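Local structure of tryptophan--tRNA ligase (Campylobacter jejuni subsp. jejuni, 3TZL) at residues B[101-110]-B[123-131]. The protein probably charges tRNA(Trp) with tryptophan at the expense of ATP, as a homodimeric class I aminoacyl-tRNA synthetase. Sequence-based numbering, arbitrary orientation.
With TRP (tryptophan), chain J.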
loop_
_atom_site.group_PDB
_atom_site.type_symbol
_atom_site.label_atom_id
_atom_site.label_comp_id
_atom_site.label_asym_id
_atom_site.label_seq_id
_atom_site.Cartn_x
_atom_site.Cartn_y
_atom_site.Cartn_z
HETATM N N MSE B 101 11.293 -9.576 -5.694
HETATM C CA MSE B 101 10.176 -10.348 -6.227
HETATM C C MSE B 101 10.201 -11.835 -5.863
HETATM O O MSE B 101 9.165 -12.394 -5.505
HETATM C CB MSE B 101 10.100 -10.189 -7.750
HETATM C CG MSE B 101 9.517 -8.859 -8.189
HETATM SE SE MSE B 101 7.641 -8.583 -7.642
HETATM C CE MSE B 101 6.822 -9.676 -9.028
ATOM N N GLY B 102 11.372 -12.469 -5.961
ATOM C CA GLY B 102 11.500 -13.897 -5.702
ATOM C C GLY B 102 11.006 -14.321 -4.328
ATOM O O GLY B 102 10.495 -15.429 -4.139
ATOM N N LEU B 103 11.159 -13.437 -3.351
ATOM C CA LEU B 103 10.651 -13.716 -2.013
ATOM C C LEU B 103 9.132 -13.948 -2.028
ATOM O O LEU B 103 8.618 -14.803 -1.306
ATOM C CB LEU B 103 10.985 -12.550 -1.084
ATOM C CG LEU B 103 11.823 -12.776 0.172
ATOM C CD1 LEU B 103 13.151 -13.441 -0.149
ATOM C CD2 LEU B 103 12.039 -11.439 0.876
ATOM N N LEU B 104 8.418 -13.178 -2.845
ATOM C CA LEU B 104 6.955 -13.217 -2.840
ATOM C C LEU B 104 6.458 -14.288 -3.791
ATOM O O LEU B 104 5.412 -14.882 -3.555
ATOM C CB LEU B 104 6.351 -11.846 -3.210
ATOM C CG LEU B 104 6.656 -10.669 -2.274
ATOM C CD1 LEU B 104 6.135 -9.365 -2.851
ATOM C CD2 LEU B 104 6.086 -10.902 -0.871
ATOM N N GLU B 105 7.212 -14.524 -4.867
ATOM C CA GLU B 105 6.885 -15.583 -5.816
ATOM C C GLU B 105 7.007 -16.956 -5.169
ATOM O O GLU B 105 6.350 -17.907 -5.594
ATOM C CB GLU B 105 7.778 -15.508 -7.062
ATOM C CG GLU B 105 7.455 -14.329 -7.968
ATOM C CD GLU B 105 8.536 -14.046 -9.000
ATOM O OE1 GLU B 105 9.552 -14.774 -9.035
ATOM O OE2 GLU B 105 8.370 -13.084 -9.780
ATOM N N ARG B 106 7.843 -17.063 -4.141
ATOM C CA ARG B 106 8.032 -18.343 -3.468
ATOM C C ARG B 106 7.085 -18.553 -2.284
ATOM O O ARG B 106 7.018 -19.647 -1.729
ATOM C CB ARG B 106 9.490 -18.519 -3.026
ATOM C CG ARG B 106 10.440 -18.767 -4.180
ATOM C CD ARG B 106 11.871 -18.899 -3.713
ATOM N NE ARG B 106 12.737 -18.051 -4.520
ATOM C CZ ARG B 106 13.413 -17.014 -4.047
ATOM N NH1 ARG B 106 13.347 -16.706 -2.760
ATOM N NH2 ARG B 106 14.171 -16.296 -4.862
ATOM N N ALA B 107 6.366 -17.507 -1.891
ATOM C CA ALA B 107 5.408 -17.620 -0.794
ATOM C C ALA B 107 4.369 -18.685 -1.142
ATOM O O ALA B 107 3.770 -18.659 -2.222
ATOM C CB ALA B 107 4.733 -16.275 -0.538
ATOM N N HIS B 108 4.184 -19.641 -0.242
ATOM C CA HIS B 108 3.293 -20.757 -0.510
ATOM C C HIS B 108 1.863 -20.283 -0.716
ATOM O O HIS B 108 1.148 -20.809 -1.561
ATOM C CB HIS B 108 3.376 -21.785 0.615
ATOM C CG HIS B 108 4.640 -22.583 0.598
ATOM N ND1 HIS B 108 4.962 -23.446 -0.430
ATOM C CD2 HIS B 108 5.667 -22.646 1.478
ATOM C CE1 HIS B 108 6.131 -24.008 -0.181
ATOM N NE2 HIS B 108 6.582 -23.540 0.971
ATOM N N SER B 109 1.463 -19.264 0.021
ATOM C CA SER B 109 0.123 -18.730 -0.105
ATOM C C SER B 109 -0.177 -18.265 -1.526
ATOM O O SER B 109 -1.290 -18.347 -1.975
ATOM C CB SER B 109 -0.132 -17.613 0.914
ATOM O OG SER B 109 0.979 -16.741 1.071
ATOM N N TYR B 110 0.830 -17.798 -2.237
ATOM C CA TYR B 110 0.667 -17.399 -3.636
ATOM C C TYR B 110 0.906 -18.580 -4.578
ATOM O O TYR B 110 0.133 -18.799 -5.511
ATOM C CB TYR B 110 1.601 -16.234 -3.981
ATOM C CG TYR B 110 1.719 -15.932 -5.463
ATOM C CD1 TYR B 110 0.756 -15.173 -6.117
ATOM C CD2 TYR B 110 2.809 -16.386 -6.204
ATOM C CE1 TYR B 110 0.857 -14.889 -7.468
ATOM C CE2 TYR B 110 2.927 -16.096 -7.565
ATOM C CZ TYR B 110 1.942 -15.347 -8.188
ATOM O OH TYR B 110 2.040 -15.054 -9.539
ATOM N N GLY B 123 -3.176 -8.197 -4.648
ATOM C CA GLY B 123 -3.395 -8.181 -3.212
ATOM C C GLY B 123 -2.939 -9.448 -2.515
ATOM O O GLY B 123 -2.285 -9.376 -1.483
ATOM N N LEU B 124 -3.273 -10.605 -3.086
ATOM C CA LEU B 124 -2.813 -11.891 -2.554
ATOM C C LEU B 124 -1.299 -12.008 -2.604
ATOM O O LEU B 124 -0.684 -12.477 -1.662
ATOM C CB LEU B 124 -3.416 -13.068 -3.326
ATOM C CG LEU B 124 -2.947 -14.448 -2.841
ATOM C CD1 LEU B 124 -3.306 -14.656 -1.378
ATOM C CD2 LEU B 124 -3.513 -15.569 -3.690
ATOM N N PHE B 125 -0.719 -11.599 -3.724
ATOM C CA PHE B 125 0.721 -11.629 -3.936
ATOM C C PHE B 125 1.450 -10.725 -2.940
ATOM O O PHE B 125 2.524 -11.068 -2.432
ATOM C CB PHE B 125 1.005 -11.153 -5.367
ATOM C CG PHE B 125 2.448 -11.216 -5.770
ATOM C CD1 PHE B 125 3.038 -12.420 -6.082
ATOM C CD2 PHE B 125 3.204 -10.058 -5.876
ATOM C CE1 PHE B 125 4.376 -12.481 -6.476
ATOM C CE2 PHE B 125 4.530 -10.110 -6.264
ATOM C CZ PHE B 125 5.117 -11.323 -6.565
ATOM N N SER B 126 0.853 -9.572 -2.655
ATOM C CA SER B 126 1.513 -8.520 -1.889
ATOM C C SER B 126 1.305 -8.600 -0.381
ATOM O O SER B 126 2.019 -7.949 0.375
ATOM C CB SER B 126 1.036 -7.155 -2.360
ATOM O OG SER B 126 1.212 -7.012 -3.756
ATOM N N TYR B 127 0.330 -9.371 0.074
ATOM C CA TYR B 127 0.045 -9.339 1.508
ATOM C C TYR B 127 1.164 -9.716 2.487
ATOM O O TYR B 127 1.161 -9.210 3.600
ATOM C CB TYR B 127 -1.285 -10.009 1.851
ATOM C CG TYR B 127 -1.219 -11.451 2.263
ATOM C CD1 TYR B 127 -0.924 -11.818 3.574
ATOM C CD2 TYR B 127 -1.513 -12.447 1.354
ATOM C CE1 TYR B 127 -0.894 -13.160 3.947
ATOM C CE2 TYR B 127 -1.481 -13.782 1.715
ATOM C CZ TYR B 127 -1.174 -14.134 3.003
ATOM O OH TYR B 127 -1.171 -15.473 3.322
ATOM N N PRO B 128 2.114 -10.596 2.090
ATOM C CA PRO B 128 3.268 -10.791 2.980
ATOM C C PRO B 128 4.050 -9.510 3.257
ATOM O O PRO B 128 4.667 -9.422 4.318
ATOM C CB PRO B 128 4.158 -11.758 2.191
ATOM C CG PRO B 128 3.195 -12.534 1.346
ATOM C CD PRO B 128 2.137 -11.549 0.963
ATOM N N VAL B 129 4.035 -8.546 2.335
ATOM C CA VAL B 129 4.711 -7.275 2.585
ATOM C C VAL B 129 3.933 -6.430 3.604
ATOM O O VAL B 129 4.526 -5.788 4.474
ATOM C CB VAL B 129 4.939 -6.450 1.282
ATOM C CG1 VAL B 129 5.801 -5.228 1.580
ATOM C CG2 VAL B 129 5.619 -7.297 0.219
ATOM N N LEU B 130 2.604 -6.438 3.502
ATOM C CA LEU B 130 1.798 -5.646 4.414
ATOM C C LEU B 130 1.936 -6.247 5.802
ATOM O O LEU B 130 2.100 -5.531 6.800
ATOM C CB LEU B 130 0.331 -5.613 3.974
ATOM C CG LEU B 130 -0.639 -4.932 4.964
ATOM C CD1 LEU B 130 -0.211 -3.507 5.320
ATOM C CD2 LEU B 130 -2.027 -4.935 4.379
HETATM N N MSE B 131 1.879 -7.575 5.854
HETATM C CA MSE B 131 2.127 -8.303 7.093
HETATM C C MSE B 131 3.520 -8.004 7.660
HETATM O O MSE B 131 3.696 -7.922 8.875
HETATM C CB MSE B 131 1.994 -9.797 6.853
HETATM C CG MSE B 131 2.409 -10.663 8.017
HETATM SE SE MSE B 131 1.579 -12.445 7.839
HETATM C CE MSE B 131 2.242 -13.275 9.486
HETATM N N TRP J . -1.701 -13.507 8.234
HETATM C CA TRP J . -2.266 -13.763 9.562
HETATM C C TRP J . -3.318 -14.862 9.505
HETATM O O TRP J . -3.764 -15.376 10.537
HETATM C CB TRP J . -2.866 -12.479 10.164
HETATM C CG TRP J . -1.845 -11.390 10.305
HETATM C CD1 TRP J . -1.763 -10.226 9.588
HETATM C CD2 TRP J . -0.731 -11.399 11.196
HETATM N NE1 TRP J . -0.663 -9.497 9.998
HETATM C CE2 TRP J . -0.009 -10.202 10.979
HETATM C CE3 TRP J . -0.269 -12.305 12.161
HETATM C CZ2 TRP J . 1.141 -9.885 11.704
HETATM C CZ3 TRP J . 0.880 -11.991 12.876
HETATM C CH2 TRP J . 1.566 -10.788 12.646
HETATM O OXT TRP J . -3.734 -15.251 8.411
HETATM O O HOH W 1 3.452 -13.501 -2.146
HETATM O O HOH W 2 1.032 -14.878 -0.705
#
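Phe125 has Leu104 CB over one face of its ring, a CH-pi contact with CB 4.0 Å from the centroid of the Phe125 ring, while CG of Glu105 lies at its edge and selenomethionine Met101 makes a Met-aromatic contact there, SE 4.9 Å from the same centroid. That ring turns its own edge onto a face of Tyr110 in a T-shaped stack, planes 75° apart, with Phe125 CD1 standing 3.6 Å from Tyr110 CE1. Phe125 is thus a knob in a hole formed by Met101, Leu104, Glu105 and Tyr110. With CG anti to the backbone N (chi1 -176°), it reaches from helix 122-137 in between helices 101-105 and 108-115. Met101, bent at chi2 and chi3, closes the far end with its methyl, CE lying 3.4 Å from Phe125 CZ. Beyond the ring, both methyls of Leu104 touch Val129 CG2, and CD2 also meets Pro128 CB at 3.7 Å. Two waters bridge the polar side. One donates to both Leu104 O (2.8 Å) and Phe125 O (2.6 Å); another joins Ser109 OG to Leu124 O, and Ser109 OG is also hydrogen-bonded to His152. Both segments meet the second subunit, and 122-137 also carries Met131 of the tryptophan pocket. The chemistry is therefore that of an apolar cluster round one ring, with water linking the backbones: Leu104 O, Phe125 O and Leu124 O all accept from the two bridging molecules.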